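Local coordinates for mandelate racemase/muconate lactonizing enzyme (Jannaschia sp., PDB 4J3Z), which is probably an isomerase of the enolase superfamily, whose members abstract the alpha-proton of carboxylate substrates to form an enolate, its own substrate being unassigned, at residues 24-29 against 367-372; 313-318 against 343-348. One frame throughout, in Å; residues are numbered along the deposited sequence.

Contact 1: residues 24-29 against 367-372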
# COMPACT_ATOMS: atom_id res chain seq x y z
N TRP D 24 12.21 31.22 -31.01
CA TRP D 24 12.32 29.79 -31.28
C TRP D 24 13.76 29.42 -31.58
O TRP D 24 14.50 30.24 -32.13
CB TRP D 24 11.44 29.38 -32.46
CG TRP D 24 9.99 29.71 -32.32
CD1 TRP D 24 9.25 29.73 -31.16
CD2 TRP D 24 9.08 30.05 -33.38
NE1 TRP D 24 7.95 30.07 -31.44
CE2 TRP D 24 7.82 30.26 -32.79
CE3 TRP D 24 9.22 30.21 -34.76
CZ2 TRP D 24 6.70 30.62 -33.54
CZ3 TRP D 24 8.10 30.56 -35.51
CH2 TRP D 24 6.86 30.77 -34.89
N LEU D 25 14.15 28.20 -31.21
CA LEU D 25 15.51 27.72 -31.42
C LEU D 25 15.53 26.57 -32.41
O LEU D 25 15.23 25.42 -32.06
CB LEU D 25 16.13 27.27 -30.09
CG LEU D 25 16.83 28.31 -29.22
CD1 LEU D 25 16.61 27.99 -27.74
CD2 LEU D 25 18.30 28.37 -29.55
N LEU D 26 15.91 26.88 -33.65
CA LEU D 26 15.90 25.88 -34.72
C LEU D 26 17.31 25.42 -35.08
O LEU D 26 18.23 26.24 -35.12
CB LEU D 26 15.20 26.42 -35.96
CG LEU D 26 13.85 27.13 -35.84
CD1 LEU D 26 13.28 27.35 -37.23
CD2 LEU D 26 12.87 26.37 -34.96
N VAL D 27 17.45 24.12 -35.33
CA VAL D 27 18.71 23.53 -35.78
C VAL D 27 18.56 22.91 -37.18
O VAL D 27 17.53 22.31 -37.50
CB VAL D 27 19.26 22.47 -34.78
CG1 VAL D 27 19.30 23.02 -33.35
CG2 VAL D 27 18.46 21.17 -34.82
N ARG D 28 19.58 23.07 -38.02
CA ARG D 28 19.61 22.42 -39.32
C ARG D 28 20.93 21.66 -39.49
O ARG D 28 21.98 22.26 -39.68
CB ARG D 28 19.44 23.44 -40.45
CG ARG D 28 19.40 22.84 -41.84
CD ARG D 28 19.95 23.84 -42.84
NE ARG D 28 18.89 24.52 -43.57
CZ ARG D 28 18.90 25.80 -43.91
NH1 ARG D 28 19.92 26.58 -43.59
NH2 ARG D 28 17.86 26.30 -44.58
N VAL D 29 20.85 20.33 -39.38
CA VAL D 29 22.01 19.45 -39.51
C VAL D 29 22.20 18.99 -40.96
O VAL D 29 21.24 18.53 -41.58
CB VAL D 29 21.87 18.20 -38.60
CG1 VAL D 29 23.04 17.24 -38.80
CG2 VAL D 29 21.77 18.60 -37.14
N ILE D 367 9.13 19.55 -44.19
CA ILE D 367 9.33 20.98 -43.98
C ILE D 367 10.75 21.42 -44.36
O ILE D 367 11.74 20.82 -43.93
CB ILE D 367 9.00 21.42 -42.53
CG1 ILE D 367 9.72 20.54 -41.50
CG2 ILE D 367 7.49 21.38 -42.30
CD1 ILE D 367 9.64 21.03 -40.07
N THR D 368 10.83 22.44 -45.20
CA THR D 368 12.10 23.09 -45.51
C THR D 368 12.08 24.44 -44.80
O THR D 368 11.02 25.04 -44.66
CB THR D 368 12.28 23.25 -47.03
OG1 THR D 368 12.11 21.98 -47.68
CG2 THR D 368 13.66 23.79 -47.39
N LEU D 369 13.24 24.89 -44.33
CA LEU D 369 13.37 26.24 -43.82
C LEU D 369 13.56 27.20 -44.99
O LEU D 369 14.05 26.80 -46.05
CB LEU D 369 14.53 26.34 -42.84
CG LEU D 369 14.67 27.62 -42.02
CD1 LEU D 369 13.61 27.71 -40.94
CD2 LEU D 369 16.06 27.71 -41.42
N ASN D 370 13.13 28.46 -44.81
CA ASN D 370 13.37 29.53 -45.78
C ASN D 370 14.34 30.50 -45.15
O ASN D 370 13.98 31.26 -44.23
CB ASN D 370 12.07 30.27 -46.11
CG ASN D 370 10.92 29.34 -46.47
OD1 ASN D 370 11.09 28.41 -47.26
ND2 ASN D 370 9.75 29.60 -45.91
N ASP D 371 15.57 30.49 -45.64
CA ASP D 371 16.66 31.25 -45.02
C ASP D 371 16.38 32.75 -44.83
O ASP D 371 16.66 33.31 -43.75
CB ASP D 371 17.97 31.01 -45.78
CG ASP D 371 18.64 29.68 -45.41
OD1 ASP D 371 18.26 29.06 -44.39
OD2 ASP D 371 19.55 29.25 -46.14
N ALA D 372 15.82 33.38 -45.86
CA ALA D 372 15.56 34.82 -45.83
C ALA D 372 14.62 35.22 -44.70
O ALA D 372 14.88 36.19 -43.99
CB ALA D 372 15.03 35.28 -47.18

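Contact 2: residues 313-318 against 343-348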
# COMPACT_ATOMS: atom_id res chain seq x y z
N ALA D 313 5.87 26.72 -29.41
CA ALA D 313 7.12 26.88 -30.12
C ALA D 313 6.84 26.97 -31.62
O ALA D 313 5.72 27.31 -32.03
CB ALA D 313 8.06 25.72 -29.80
N GLY D 314 7.83 26.65 -32.44
CA GLY D 314 7.72 26.85 -33.89
C GLY D 314 7.16 25.72 -34.74
O GLY D 314 6.67 24.72 -34.22
N PRO D 315 7.24 25.88 -36.07
CA PRO D 315 6.63 24.93 -37.00
C PRO D 315 7.43 23.63 -37.18
O PRO D 315 6.92 22.67 -37.79
CB PRO D 315 6.57 25.72 -38.30
CG PRO D 315 7.71 26.67 -38.23
CD PRO D 315 7.93 26.98 -36.77
N VAL D 316 8.66 23.58 -36.67
CA VAL D 316 9.44 22.35 -36.72
C VAL D 316 8.99 21.37 -35.63
O VAL D 316 8.63 20.23 -35.95
CB VAL D 316 10.97 22.58 -36.71
CG1 VAL D 316 11.70 21.26 -36.77
CG2 VAL D 316 11.38 23.44 -37.90
N GLU D 317 8.98 21.81 -34.37
CA GLU D 317 8.41 20.99 -33.29
C GLU D 317 6.94 20.61 -33.56
O GLU D 317 6.50 19.53 -33.17
CB GLU D 317 8.53 21.70 -31.93
CG GLU D 317 8.13 20.85 -30.73
CD GLU D 317 8.18 21.62 -29.41
OE1 GLU D 317 7.34 22.52 -29.22
OE2 GLU D 317 9.05 21.31 -28.56
N TRP D 318 6.20 21.51 -34.22
CA TRP D 318 4.82 21.26 -34.65
C TRP D 318 4.75 20.08 -35.61
O TRP D 318 3.99 19.14 -35.38
CB TRP D 318 4.21 22.51 -35.28
CG TRP D 318 3.01 22.26 -36.20
CD1 TRP D 318 2.95 22.49 -37.55
CD2 TRP D 318 1.72 21.75 -35.83
NE1 TRP D 318 1.71 22.15 -38.03
CE2 TRP D 318 0.93 21.70 -37.00
CE3 TRP D 318 1.15 21.33 -34.62
CZ2 TRP D 318 -0.39 21.25 -37.00
CZ3 TRP D 318 -0.16 20.89 -34.61
CH2 TRP D 318 -0.92 20.85 -35.80
N GLU D 343 3.54 29.71 -40.97
CA GLU D 343 3.40 29.26 -42.37
C GLU D 343 4.38 29.97 -43.33
O GLU D 343 4.57 29.53 -44.47
CB GLU D 343 1.95 29.45 -42.84
CG GLU D 343 1.59 28.78 -44.16
CD GLU D 343 1.58 27.25 -44.11
OE1 GLU D 343 1.29 26.67 -43.04
OE2 GLU D 343 1.85 26.64 -45.16
N ALA D 344 5.00 31.05 -42.87
CA ALA D 344 6.02 31.76 -43.64
C ALA D 344 7.42 31.21 -43.39
O ALA D 344 8.22 31.08 -44.33
CB ALA D 344 5.99 33.25 -43.34
N LEU D 345 7.73 30.90 -42.12
CA LEU D 345 9.09 30.48 -41.74
C LEU D 345 9.55 29.21 -42.46
O LEU D 345 10.71 29.10 -42.84
CB LEU D 345 9.24 30.34 -40.21
CG LEU D 345 10.64 30.03 -39.64
CD1 LEU D 345 11.74 30.93 -40.22
CD2 LEU D 345 10.66 30.11 -38.12
N VAL D 346 8.63 28.27 -42.65
CA VAL D 346 8.91 27.06 -43.42
C VAL D 346 7.98 26.96 -44.63
O VAL D 346 6.96 27.65 -44.69
CB VAL D 346 8.78 25.79 -42.54
CG1 VAL D 346 9.93 25.68 -41.55
CG2 VAL D 346 7.44 25.76 -41.82
N THR D 347 8.33 26.12 -45.60
CA THR D 347 7.35 25.64 -46.58
C THR D 347 7.12 24.14 -46.35
O THR D 347 8.07 23.36 -46.28
CB THR D 347 7.72 25.94 -48.05
OG1 THR D 347 8.78 25.06 -48.48
CG2 THR D 347 8.14 27.41 -48.24
N GLY D 348 5.86 23.75 -46.18
CA GLY D 348 5.52 22.34 -45.93
C GLY D 348 4.80 22.09 -44.62
O GLY D 348 4.31 20.99 -44.37

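Contact 1: residues 24-29 against 367-372
Arg28 reaches from the strand 24-29 to Asp371, and Leu26, two residues earlier on the same side of that strand, meets Leu369; a salt bridge and an apolar pairing carry this contact, with Leu369 also touching the guanidinium. The polar part is a salt bridge in which both terminal nitrogens of the guanidinium converge on a single carboxylate oxygen. Arg28 NH2 lies 2.8 Å from Asp371 OD1 with an N-H...O angle of 147°, whereas the bond from Arg28 NH1 to Asp371 OD1, at 3.1 Å, is bent enough to count as weak. The oxygen sits close to the guanidinium plane, but the donor NH2 approaches it from above the carboxylate, and the two planes are turned 73° apart. This is a forked, one-oxygen grip and not the flat arrangement in which two nitrogens face two oxygens. Arg28 leaves the strand with CG anti to the backbone N (chi1 -177°), and a bend at chi3 brings its edge round to the acid.

The apolar part centres on Leu369. Its CD1 touches Leu26 CD1 at 3.7 Å, while its CD2 stands 3.9 Å from Arg28 NH2, over one guanidinium face and displaced toward the rim. The leucine thus serves both neighbours, flanking the charged group on one side as the carboxylate takes its edge.

The two backbones remain well apart, with 8.6 Å between the CA atoms of Arg28 and Leu369, so side chains alone bridge the gap. Strand 24-31 is the middle strand of the antiparallel sheet of the N-terminal domain, between 4-12 and 36-41. Leu369 also touches Phe10 and Leu38 on those flanking strands, and Leu345 of helix 340-345 packs against both Leu26 and Leu369.

Contact 2: residues 313-318 against 343-348
Pro315 overlaps Val346 through one side of its ring: its CB comes to 3.6 Å from Val346 CG2, and its CG follows at 3.7 Å from the same methyl. The second branch of the valine is less engaged, with Val346 CG1 4.1 Å from Pro315 CG. With CG1 anti to the carbonyl carbon (chi1 -72°), CG2 is left between the backbone N and the carbonyl carbon, and it is this methyl that meets the proline.

A looser approach is made by Leu345, whose CD2 lies 4.4 Å from Pro315 CD. The proline ring is consequently met at CB and CG by one residue and at CD by its predecessor. All three side chains are buried, and the contact between the segments is wholly apolar. The CA atoms of Pro315 and Val346 are 7.1 Å apart.

Pro315 is the first residue of helix 315-327, directly after the N-cap Gly314. The turn is closed by a backbone bond from Trp318 N to Gly314 O, 3.2 Å long. Glu40 from strand 36-41 accepts bonds from the backbone N of Gly314 and of Glu317, and Trp24 of strand 24-31 packs on both Pro315 and Leu345.

Val346 begins the short strand 346-347, which follows helix 340-345 closely in the chain. The arrangement belongs to the modified TIM barrel of the enolase superfamily: the opening turn of a barrel helix packs against the segment that follows the last parallel strand, 334-336, where the barrel domain meets the N-terminal domain.

The centres of contact 1 and contact 2 lie about 8 Å apart, on the same side of the chain's centre. Along the sequence the order is 24-29, 313-318, 343-348, 367-372, so both segments of contact 2 fall between those of contact 1. The direct tie is the two-stranded antiparallel sheet of 346-347 and 368-369, where Thr347 N stands 3.0 Å from Thr368 O; beside it, Asn370 ND2 is 2.6 Å from Ala344 O. Through this small sheet, contact 1, which joins the C-terminal segment to the N-terminal domain, is tied to contact 2, which lies within the barrel domain next to that junction.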